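PDB 4Z1P: cell wall surface anchor protein from Streptococcus agalactiae, which probably serves as a cell-wall-anchored adhesin of the antigen I/II family, mediating attachment of the streptococcus to surfaces or other cells. Local coordinates for residues 225-230 with 298-303; 31-36 with 138-143; 87-92 with 114-119. One frame throughout, in Å; residues are numbered along the deposited sequence. Where two conformers were deposited one is given.

Contact 1 (225-230 with 298-303); sequences YKFVDH and ADDFIV
Strands 225-230 and 298-303 face each other from two different sheets, their axes 9.3 Å apart at closest and their directions 26° from parallel, so side chains bridge a gap too wide for backbone pairing. Tyr-225 spans it at one end. Its ring carbon CG lies anti to the backbone N (chi1 -174°), and the phenol reaches the start of the other strand, where Ala-298 N donates a nearly straight hydrogen bond to Tyr-225 OH at 3.1 Å (N-H...O angle 165°). The same OH is also hydrogen-bonded with Trp-212 O. Next in the row, the Phe-227 ring takes CB of Asp-300 over one face, a CH-pi contact with CB 4.2 Å from the ring centroid and displaced toward the rim. Ala-298 O comes to the edge of that ring, in its plane, 3.6 Å from Phe-227 CZ. The side chains of Phe-227 and Asp-300 run past each other in opposite directions; Asp-300 OD2 is hydrogen-bonded to Tyr-278 OH. At the far end, CD1 of Ile-302 rests against Asp-229, 3.9 Å from OD2; that oxygen is held by Asn-314 ND2. This is the interior of a beta sandwich, with Phe-318 meeting the rings of both Tyr-225 and Phe-227 edge to face. Two carboxylates and a phenol thus enter an otherwise largely apolar interface, and each is satisfied inside the fold: Asp-229 OD2 by Asn-314, Asp-300 OD2 by Tyr-278, and Tyr-225 OH by both Ala-298 N and Trp-212 O.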
loop_
_atom_site.group_PDB
_atom_site.type_symbol
_atom_site.label_atom_id
_atom_site.label_comp_id
_atom_site.label_asym_id
_atom_site.label_seq_id
_atom_site.Cartn_x
_atom_site.Cartn_y
_atom_site.Cartn_z
ATOM N N TYR A 225 -15.134 -0.881 -4.043
ATOM C CA TYR A 225 -14.961 -2.161 -4.704
ATOM C C TYR A 225 -16.014 -2.173 -5.799
ATOM O O TYR A 225 -17.197 -2.304 -5.525
ATOM C CB TYR A 225 -15.074 -3.303 -3.686
ATOM C CG TYR A 225 -14.780 -4.705 -4.201
ATOM C CD1 TYR A 225 -15.661 -5.381 -5.083
ATOM C CD2 TYR A 225 -13.627 -5.371 -3.820
ATOM C CE1 TYR A 225 -15.354 -6.651 -5.535
ATOM C CE2 TYR A 225 -13.325 -6.639 -4.245
ATOM C CZ TYR A 225 -14.221 -7.286 -5.110
ATOM O OH TYR A 225 -13.895 -8.563 -5.564
ATOM N N LYS A 226 -15.621 -1.960 -7.050
ATOM C CA LYS A 226 -16.643 -1.821 -8.054
ATOM C C LYS A 226 -16.209 -2.250 -9.403
ATOM O O LYS A 226 -15.021 -2.287 -9.688
ATOM C CB LYS A 226 -17.132 -0.392 -8.074
ATOM C CG LYS A 226 -16.377 0.533 -8.937
ATOM C CD LYS A 226 -17.088 1.887 -9.001
ATOM C CE LYS A 226 -16.151 2.850 -9.674
ATOM N NZ LYS A 226 -16.648 4.240 -9.747
ATOM N N PHE A 227 -17.181 -2.657 -10.219
ATOM C CA PHE A 227 -16.945 -3.027 -11.605
ATOM C C PHE A 227 -17.614 -2.014 -12.507
ATOM O O PHE A 227 -18.726 -1.621 -12.244
ATOM C CB PHE A 227 -17.595 -4.380 -11.924
ATOM C CG PHE A 227 -17.256 -5.492 -10.967
ATOM C CD1 PHE A 227 -17.940 -5.652 -9.768
ATOM C CD2 PHE A 227 -16.342 -6.439 -11.313
ATOM C CE1 PHE A 227 -17.672 -6.734 -8.913
ATOM C CE2 PHE A 227 -16.081 -7.526 -10.477
ATOM C CZ PHE A 227 -16.738 -7.663 -9.274
ATOM N N VAL A 228 -16.923 -1.590 -13.564
ATOM C CA VAL A 228 -17.503 -0.800 -14.643
ATOM C C VAL A 228 -17.341 -1.593 -15.970
ATOM O O VAL A 228 -16.254 -1.930 -16.375
ATOM C CB VAL A 228 -16.880 0.609 -14.748
ATOM C CG1 VAL A 228 -17.571 1.411 -15.833
ATOM C CG2 VAL A 228 -16.969 1.356 -13.410
ATOM N N ASP A 229 -18.449 -1.949 -16.631
ATOM C CA ASP A 229 -18.376 -2.797 -17.839
ATOM C C ASP A 229 -18.989 -1.959 -18.962
ATOM O O ASP A 229 -20.093 -1.432 -18.829
ATOM C CB ASP A 229 -19.146 -4.088 -17.595
ATOM C CG ASP A 229 -18.927 -5.104 -18.703
ATOM O OD1 ASP A 229 -19.274 -4.796 -19.883
ATOM O OD2 ASP A 229 -18.361 -6.160 -18.396
ATOM N N HIS A 230 -18.316 -1.863 -20.091
ATOM C CA HIS A 230 -18.852 -1.054 -21.193
ATOM C C HIS A 230 -19.363 -2.107 -22.151
ATOM O O HIS A 230 -18.598 -2.873 -22.748
ATOM C CB HIS A 230 -17.778 -0.163 -21.777
ATOM C CG HIS A 230 -16.874 0.384 -20.721
ATOM N ND1 HIS A 230 -15.884 -0.384 -20.123
ATOM C CD2 HIS A 230 -16.865 1.583 -20.090
ATOM C CE1 HIS A 230 -15.285 0.333 -19.191
ATOM N NE2 HIS A 230 -15.856 1.527 -19.155
ATOM N N ALA A 298 -16.051 -10.599 -4.598
ATOM C CA ALA A 298 -17.265 -11.024 -5.273
ATOM C C ALA A 298 -17.062 -11.245 -6.750
ATOM O O ALA A 298 -16.165 -10.631 -7.400
ATOM C CB ALA A 298 -18.347 -9.998 -5.053
ATOM N N ASP A 299 -17.927 -12.124 -7.295
ATOM C CA ASP A 299 -18.077 -12.257 -8.724
ATOM C C ASP A 299 -19.430 -11.635 -9.138
ATOM O O ASP A 299 -20.398 -11.651 -8.342
ATOM C CB ASP A 299 -18.040 -13.727 -9.115
ATOM C CG ASP A 299 -16.680 -14.372 -8.938
ATOM O OD1 ASP A 299 -15.641 -13.678 -8.998
ATOM O OD2 ASP A 299 -16.637 -15.593 -8.735
ATOM N N ASP A 300 -19.460 -11.034 -10.325
ATOM C CA ASP A 300 -20.641 -10.382 -10.862
ATOM C C ASP A 300 -20.947 -11.043 -12.214
ATOM O O ASP A 300 -20.037 -11.249 -13.052
ATOM C CB ASP A 300 -20.376 -8.896 -11.068
ATOM C CG ASP A 300 -21.613 -8.116 -11.486
ATOM O OD1 ASP A 300 -22.741 -8.631 -11.339
ATOM O OD2 ASP A 300 -21.438 -6.966 -11.966
ATOM N N PHE A 301 -22.210 -11.389 -12.415
ATOM C CA PHE A 301 -22.659 -12.109 -13.586
ATOM C C PHE A 301 -23.659 -11.169 -14.257
ATOM O O PHE A 301 -24.642 -10.809 -13.633
ATOM C CB PHE A 301 -23.353 -13.358 -13.155
ATOM C CG PHE A 301 -22.447 -14.379 -12.565
ATOM C CD1 PHE A 301 -21.776 -15.266 -13.380
ATOM C CD2 PHE A 301 -22.175 -14.384 -11.195
ATOM C CE1 PHE A 301 -20.894 -16.236 -12.835
ATOM C CE2 PHE A 301 -21.342 -15.360 -10.644
ATOM C CZ PHE A 301 -20.681 -16.279 -11.464
ATOM N N ILE A 302 -23.346 -10.740 -15.472
ATOM C CA ILE A 302 -24.174 -9.843 -16.252
ATOM C C ILE A 302 -24.852 -10.598 -17.396
ATOM O O ILE A 302 -24.200 -11.125 -18.269
ATOM C CB ILE A 302 -23.346 -8.706 -16.833
ATOM C CG1 ILE A 302 -22.725 -7.898 -15.751
ATOM C CG2 ILE A 302 -24.203 -7.790 -17.666
ATOM C CD1 ILE A 302 -21.534 -7.097 -16.258
ATOM N N VAL A 303 -26.174 -10.671 -17.383
ATOM C CA VAL A 303 -26.795 -11.474 -18.421
ATOM C C VAL A 303 -27.391 -10.529 -19.455
ATOM O O VAL A 303 -27.954 -9.483 -19.135
ATOM C CB VAL A 303 -27.653 -12.666 -17.872
ATOM C CG1 VAL A 303 -27.710 -12.756 -16.353
ATOM C CG2 VAL A 303 -28.934 -12.896 -18.618
#

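Contact 2 (31-36 with 138-143); sequences DYVAKQ and TYNLSF
Tyr-32 and Leu-141 form a hydrogen-bonded antiparallel pair, with Tyr-32 N to Leu-141 O and Leu-141 N to Tyr-32 O both 2.8 Å. Ala-34 and Tyr-139 repeat the pattern, with a short bond of 2.6 Å from Tyr-139 N to Ala-34 O. In the non-hydrogen-bonded pairs, CA-H groups of Val-33, Thr-138 and Asn-140 point at carbonyl oxygens of the opposite strand. One water donates to both Tyr-32 O and Asn-140 OD1, tying a side-chain amide to the backbone across the strands. A further polar link lies on the face of the sheet that carries Tyr-139: the phenol OH of Tyr-139 donates to Gln-36 OE1 at 2.7 Å. The glutamine chain is extended, with CG anti to the backbone N (chi1 176°), and delivers OE1 to the ring's edge in the ring plane; the OH, however, lies 40° out of the amide's carbonyl plane.

These are the two middle strands of a four-stranded antiparallel sheet, flanked by strands 8-11 and 65-75. The face bearing Tyr-32, Ala-34, Tyr-139 and Leu-141 packs on strands 55-61 and 153-162 of a second sheet, giving a beta sandwich, and Phe-57 stacks on the ring of Tyr-139.

Apolar contacts on this inner face include the rims of Tyr-32 and Phe-143, which meet with CE2 of the tyrosine 3.5 Å from CD2 of the phenylalanine and ring planes at 69°. On the other face one pair is tight: Val-33 CG1 and Thr-138 CG2 at 3.5 Å. Val-33 CG2 lies beside Asn-140 OD1. Farther along, the methylenes of Lys-35 pass Thr-138 OG1, while the lysine's NZ forms a salt bridge with Asp-136.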
loop_
_atom_site.group_PDB
_atom_site.type_symbol
_atom_site.label_atom_id
_atom_site.label_comp_id
_atom_site.label_asym_id
_atom_site.label_seq_id
_atom_site.Cartn_x
_atom_site.Cartn_y
_atom_site.Cartn_z
ATOM N N ASP A 31 3.318 5.431 5.763
ATOM C CA ASP A 31 3.477 6.461 6.781
ATOM C C ASP A 31 4.269 5.877 7.915
ATOM O O ASP A 31 3.741 5.117 8.731
ATOM C CB ASP A 31 2.125 6.967 7.229
ATOM C CG ASP A 31 1.390 7.632 6.051
ATOM O OD1 ASP A 31 1.973 8.577 5.457
ATOM O OD2 ASP A 31 0.274 7.197 5.682
ATOM N N TYR A 32 5.523 6.287 7.957
ATOM C CA TYR A 32 6.446 5.741 8.928
ATOM C C TYR A 32 6.750 6.737 10.034
ATOM O O TYR A 32 6.808 7.988 9.794
ATOM C CB TYR A 32 7.738 5.412 8.242
ATOM C CG TYR A 32 7.729 4.355 7.190
ATOM C CD1 TYR A 32 7.326 3.047 7.475
ATOM C CD2 TYR A 32 8.308 4.574 5.984
ATOM C CE1 TYR A 32 7.394 2.037 6.503
ATOM C CE2 TYR A 32 8.456 3.569 5.042
ATOM C CZ TYR A 32 7.940 2.299 5.301
ATOM O OH TYR A 32 7.993 1.336 4.324
ATOM N N VAL A 33 7.032 6.175 11.210
ATOM C CA VAL A 33 7.437 6.938 12.330
ATOM C C VAL A 33 8.706 6.337 12.863
ATOM O O VAL A 33 8.743 5.177 13.299
ATOM C CB VAL A 33 6.387 7.035 13.454
ATOM C CG1 VAL A 33 6.922 7.894 14.599
ATOM C CG2 VAL A 33 5.076 7.498 12.938
ATOM N N ALA A 34 9.768 7.106 12.786
ATOM C CA ALA A 34 11.047 6.633 13.146
ATOM C C ALA A 34 11.570 7.409 14.270
ATOM O O ALA A 34 11.426 8.662 14.297
ATOM C CB ALA A 34 11.995 6.727 12.012
ATOM N N LYS A 35 12.250 6.705 15.167
ATOM C CA LYS A 35 12.832 7.332 16.347
ATOM C C LYS A 35 14.308 7.166 16.516
ATOM O O LYS A 35 14.832 6.055 16.516
ATOM C CB LYS A 35 12.184 6.825 17.617
ATOM C CG LYS A 35 10.909 7.525 17.952
ATOM C CD LYS A 35 10.476 7.216 19.370
ATOM C CE LYS A 35 11.265 8.027 20.372
ATOM N NZ LYS A 35 11.406 7.188 21.594
ATOM N N GLN A 36 14.938 8.298 16.753
ATOM C CA GLN A 36 16.367 8.457 16.976
ATOM C C GLN A 36 16.454 8.679 18.474
ATOM O O GLN A 36 15.974 9.743 19.020
ATOM C CB GLN A 36 16.866 9.699 16.217
ATOM C CG GLN A 36 18.338 10.043 16.438
ATOM C CD GLN A 36 18.762 11.210 15.550
ATOM O OE1 GLN A 36 17.939 12.032 15.159
ATOM N NE2 GLN A 36 20.032 11.262 15.214
ATOM N N THR A 138 11.881 12.331 16.618
ATOM C CA THR A 138 10.960 11.547 15.856
ATOM C C THR A 138 10.850 12.048 14.424
ATOM O O THR A 138 10.609 13.278 14.180
ATOM C CB THR A 138 9.604 11.522 16.496
ATOM O OG1 THR A 138 9.701 10.922 17.798
ATOM C CG2 THR A 138 8.665 10.705 15.655
ATOM N N TYR A 139 11.097 11.148 13.475
ATOM C CA TYR A 139 10.983 11.491 12.061
ATOM C C TYR A 139 9.687 10.953 11.555
ATOM O O TYR A 139 9.447 9.726 11.652
ATOM C CB TYR A 139 12.170 10.930 11.286
ATOM C CG TYR A 139 13.507 11.446 11.667
ATOM C CD1 TYR A 139 14.066 11.167 12.911
ATOM C CD2 TYR A 139 14.261 12.131 10.774
ATOM C CE1 TYR A 139 15.353 11.539 13.237
ATOM C CE2 TYR A 139 15.521 12.596 11.083
ATOM C CZ TYR A 139 16.092 12.319 12.296
ATOM O OH TYR A 139 17.335 12.775 12.630
ATOM N N ASN A 140 8.792 11.834 11.070
ATOM C CA ASN A 140 7.588 11.359 10.404
ATOM C C ASN A 140 7.852 11.373 8.925
ATOM O O ASN A 140 7.976 12.440 8.288
ATOM C CB ASN A 140 6.321 12.160 10.742
ATOM C CG ASN A 140 5.586 11.627 11.967
ATOM O OD1 ASN A 140 4.572 10.908 11.858
ATOM N ND2 ASN A 140 6.081 11.965 13.119
ATOM N N LEU A 141 7.906 10.189 8.368
ATOM C CA LEU A 141 8.364 10.033 6.973
ATOM C C LEU A 141 7.303 9.330 6.137
ATOM O O LEU A 141 6.833 8.297 6.487
ATOM C CB LEU A 141 9.615 9.241 6.920
ATOM C CG LEU A 141 10.819 9.783 7.694
ATOM C CD1 LEU A 141 11.925 8.720 7.692
ATOM C CD2 LEU A 141 11.307 11.131 7.155
ATOM N N SER A 142 6.993 9.825 4.966
ATOM C CA SER A 142 6.028 9.149 4.144
ATOM C C SER A 142 6.528 8.935 2.692
ATOM O O SER A 142 7.157 9.804 2.062
ATOM C CB SER A 142 4.656 9.862 4.193
ATOM O OG SER A 142 4.555 10.735 3.120
ATOM N N PHE A 143 6.249 7.757 2.184
ATOM C CA PHE A 143 6.767 7.292 0.862
ATOM C C PHE A 143 5.623 6.803 0.036
ATOM O O PHE A 143 4.677 6.209 0.577
ATOM C CB PHE A 143 7.700 6.076 1.003
ATOM C CG PHE A 143 9.074 6.362 1.575
ATOM C CD1 PHE A 143 10.166 6.677 0.743
ATOM C CD2 PHE A 143 9.316 6.257 2.947
ATOM C CE1 PHE A 143 11.443 6.835 1.297
ATOM C CE2 PHE A 143 10.577 6.457 3.477
ATOM C CZ PHE A 143 11.645 6.703 2.667
HETATM O O HOH W 1 4.427 9.352 9.478
#

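Contact 3 (87-92 with 114-119); sequences MRHVLS and EFYMWT
His-89 lies flat on Tyr-116 while its NE2 bonds to a carboxylate. The offset stack has ring centroids 4.1 Å apart and planes at 13°, with Tyr-116 CE2 over the centre of the imidazole. His-89 NE2 donates to Glu-114 OE2 at 2.7 Å in a somewhat bent bond, meeting the anti lone pair of that oxygen, which sits slightly out of the ring plane; the extended glutamate delivers the carboxylate, which lies within 18° of the imidazole plane. Stack and bond together would help hold the rotation of the histidine, which also meets a crystal neighbour, and the acid would probably make a protonated imidazole more stable. The pair sits at the margin of a five-stranded antiparallel sheet of a beta sandwich, where 85-90 is an outermost strand and 115-120 its neighbour. Backbone bonds link Arg-88 with Met-117 and Val-90 with Phe-115 in both directions.

On the face that carries His-89, Met-87, in one of its two conformers, runs alongside Trp-118 and Tyr-116. The other face is mostly apolar. There CG2 of Val-90 stands over the Phe-115 ring, 3.7 Å from its centroid in a CH-pi contact. Phe-115 has CG between the backbone N and carbonyl carbon (chi1 63°), which turns the ring back beside the valine. Leu-96 touches both residues, and Leu-100 of helix 98-106 touches Arg-88 and Met-117. Arg-88 NH1 donates to two waters in the guanidinium plane; one of them, 3.1 Å from NH1, is also hydrogen-bonded with Thr-119 OG1 at 2.7 Å.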
loop_
_atom_site.group_PDB
_atom_site.type_symbol
_atom_site.label_atom_id
_atom_site.label_comp_id
_atom_site.label_asym_id
_atom_site.label_seq_id
_atom_site.Cartn_x
_atom_site.Cartn_y
_atom_site.Cartn_z
ATOM N N MET A 87 19.997 17.201 5.524
ATOM C CA MET A 87 19.346 16.113 4.785
ATOM C C MET A 87 20.267 15.713 3.587
ATOM O O MET A 87 20.631 16.602 2.725
ATOM C CB MET A 87 17.968 16.579 4.308
ATOM C CG MET A 87 17.094 15.579 3.553
ATOM S SD MET A 87 17.646 15.237 1.850
ATOM C CE MET A 87 16.198 14.532 1.110
ATOM N N ARG A 88 20.636 14.426 3.508
ATOM C CA ARG A 88 21.349 13.913 2.377
ATOM C C ARG A 88 20.594 12.789 1.807
ATOM O O ARG A 88 19.905 12.073 2.545
ATOM C CB ARG A 88 22.776 13.451 2.701
ATOM C CG ARG A 88 23.748 14.572 2.952
ATOM C CD ARG A 88 25.165 14.081 3.150
ATOM N NE ARG A 88 26.155 15.187 3.284
ATOM C CZ ARG A 88 26.359 15.925 4.354
ATOM N NH1 ARG A 88 25.720 15.702 5.493
ATOM N NH2 ARG A 88 27.306 16.887 4.293
ATOM N N HIS A 89 20.627 12.653 0.478
ATOM C CA HIS A 89 19.906 11.620 -0.220
ATOM C C HIS A 89 20.805 11.084 -1.313
ATOM O O HIS A 89 21.122 11.794 -2.238
ATOM C CB HIS A 89 18.580 12.087 -0.776
ATOM C CG HIS A 89 17.903 11.095 -1.675
ATOM N ND1 HIS A 89 17.064 11.466 -2.702
ATOM C CD2 HIS A 89 17.970 9.737 -1.733
ATOM C CE1 HIS A 89 16.583 10.387 -3.296
ATOM N NE2 HIS A 89 17.105 9.326 -2.717
ATOM N N VAL A 90 21.319 9.847 -1.149
ATOM C CA VAL A 90 22.385 9.331 -2.021
ATOM C C VAL A 90 21.974 8.030 -2.628
ATOM O O VAL A 90 21.225 7.255 -2.058
ATOM C CB VAL A 90 23.751 9.162 -1.271
ATOM C CG1 VAL A 90 24.269 10.473 -0.753
ATOM C CG2 VAL A 90 23.684 8.083 -0.186
ATOM N N LEU A 91 22.426 7.797 -3.838
ATOM C CA LEU A 91 22.135 6.544 -4.503
ATOM C C LEU A 91 23.053 5.390 -3.975
ATOM O O LEU A 91 22.678 4.252 -4.059
ATOM C CB LEU A 91 22.429 6.751 -5.956
ATOM C CG LEU A 91 21.301 7.225 -6.852
ATOM C CD1 LEU A 91 20.105 7.832 -6.208
ATOM C CD2 LEU A 91 21.839 7.969 -8.069
ATOM N N SER A 92 24.192 5.726 -3.441
ATOM C CA SER A 92 25.020 4.756 -2.778
ATOM C C SER A 92 25.859 5.480 -1.791
ATOM O O SER A 92 26.190 6.646 -1.980
ATOM C CB SER A 92 25.883 3.957 -3.822
ATOM O OG SER A 92 27.239 4.099 -3.579
ATOM N N GLU A 114 20.384 2.869 -1.893
ATOM C CA GLU A 114 20.073 4.297 -1.942
ATOM C C GLU A 114 19.482 4.594 -0.547
ATOM O O GLU A 114 18.554 3.934 -0.157
ATOM C CB GLU A 114 19.005 4.516 -3.058
ATOM C CG GLU A 114 18.201 5.793 -2.969
ATOM C CD GLU A 114 17.318 6.011 -4.173
ATOM O OE1 GLU A 114 17.160 5.097 -5.014
ATOM O OE2 GLU A 114 16.808 7.120 -4.298
ATOM N N PHE A 115 19.940 5.636 0.139
ATOM C CA PHE A 115 19.394 5.919 1.435
ATOM C C PHE A 115 19.385 7.409 1.716
ATOM O O PHE A 115 19.893 8.206 0.896
ATOM C CB PHE A 115 20.202 5.180 2.516
ATOM C CG PHE A 115 21.636 5.596 2.611
ATOM C CD1 PHE A 115 22.584 4.976 1.851
ATOM C CD2 PHE A 115 22.073 6.529 3.535
ATOM C CE1 PHE A 115 23.922 5.299 2.002
ATOM C CE2 PHE A 115 23.397 6.896 3.661
ATOM C CZ PHE A 115 24.345 6.279 2.899
ATOM N N TYR A 116 18.746 7.768 2.825
ATOM C CA TYR A 116 18.650 9.125 3.308
ATOM C C TYR A 116 19.337 9.210 4.650
ATOM O O TYR A 116 19.350 8.237 5.405
ATOM C CB TYR A 116 17.178 9.516 3.497
ATOM C CG TYR A 116 16.366 9.376 2.275
ATOM C CD1 TYR A 116 15.887 8.167 1.878
ATOM C CD2 TYR A 116 16.071 10.523 1.460
ATOM C CE1 TYR A 116 15.107 8.062 0.719
ATOM C CE2 TYR A 116 15.301 10.417 0.330
ATOM C CZ TYR A 116 14.809 9.209 -0.024
ATOM O OH TYR A 116 14.085 9.102 -1.161
ATOM N N MET A 117 20.021 10.321 4.892
ATOM C CA MET A 117 20.694 10.512 6.110
ATOM C C MET A 117 20.594 11.934 6.606
ATOM O O MET A 117 20.637 12.874 5.787
ATOM C CB MET A 117 22.172 10.098 5.977
ATOM C CG MET A 117 22.987 10.218 7.232
ATOM S SD MET A 117 24.674 9.598 7.006
ATOM C CE MET A 117 25.334 10.721 5.873
ATOM N N TRP A 118 20.384 12.093 7.892
ATOM C CA TRP A 118 20.260 13.433 8.506
ATOM C C TRP A 118 21.357 13.528 9.512
ATOM O O TRP A 118 21.489 12.634 10.361
ATOM C CB TRP A 118 18.892 13.582 9.213
ATOM C CG TRP A 118 17.730 13.677 8.317
ATOM C CD1 TRP A 118 17.148 14.850 7.835
ATOM C CD2 TRP A 118 17.017 12.618 7.715
ATOM N NE1 TRP A 118 16.115 14.552 7.023
ATOM C CE2 TRP A 118 16.019 13.192 6.897
ATOM C CE3 TRP A 118 17.135 11.242 7.766
ATOM C CZ2 TRP A 118 15.115 12.435 6.188
ATOM C CZ3 TRP A 118 16.215 10.481 7.110
ATOM C CH2 TRP A 118 15.243 11.079 6.281
ATOM N N THR A 119 22.187 14.532 9.413
ATOM C CA THR A 119 23.285 14.796 10.306
ATOM C C THR A 119 23.177 16.134 11.003
ATOM O O THR A 119 22.663 17.182 10.399
ATOM C CB THR A 119 24.614 14.811 9.493
ATOM O OG1 THR A 119 24.466 15.647 8.387
ATOM C CG2 THR A 119 24.967 13.432 9.015
HETATM O O HOH W 2 23.309 14.072 6.246
HETATM O O HOH W 3 26.227 17.590 7.886
#

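In the fold
Along the chain, contact 3 is nested within the loop closed by contact 2, and contact 1 follows in series. Contacts 2 and 3 belong to the facing sheets of one sandwich in the C2-terminal region of the antigen I/II family; their centres are 15 Å apart and they touch directly, Tyr-139 and Leu-141 against Trp-118, and Phe-143 against Tyr-116. Contact 1 lies in the following C-terminal family region, about 40 Å from contact 2 and 46 Å from contact 3 between centres, beyond the chain's midpoint. There strands 298-306 and 225-230 belong to a four- and a five-stranded sheet whose strand orders repeat those of the first sandwich, so two similar sandwiches stand in tandem, giving an elongated shape.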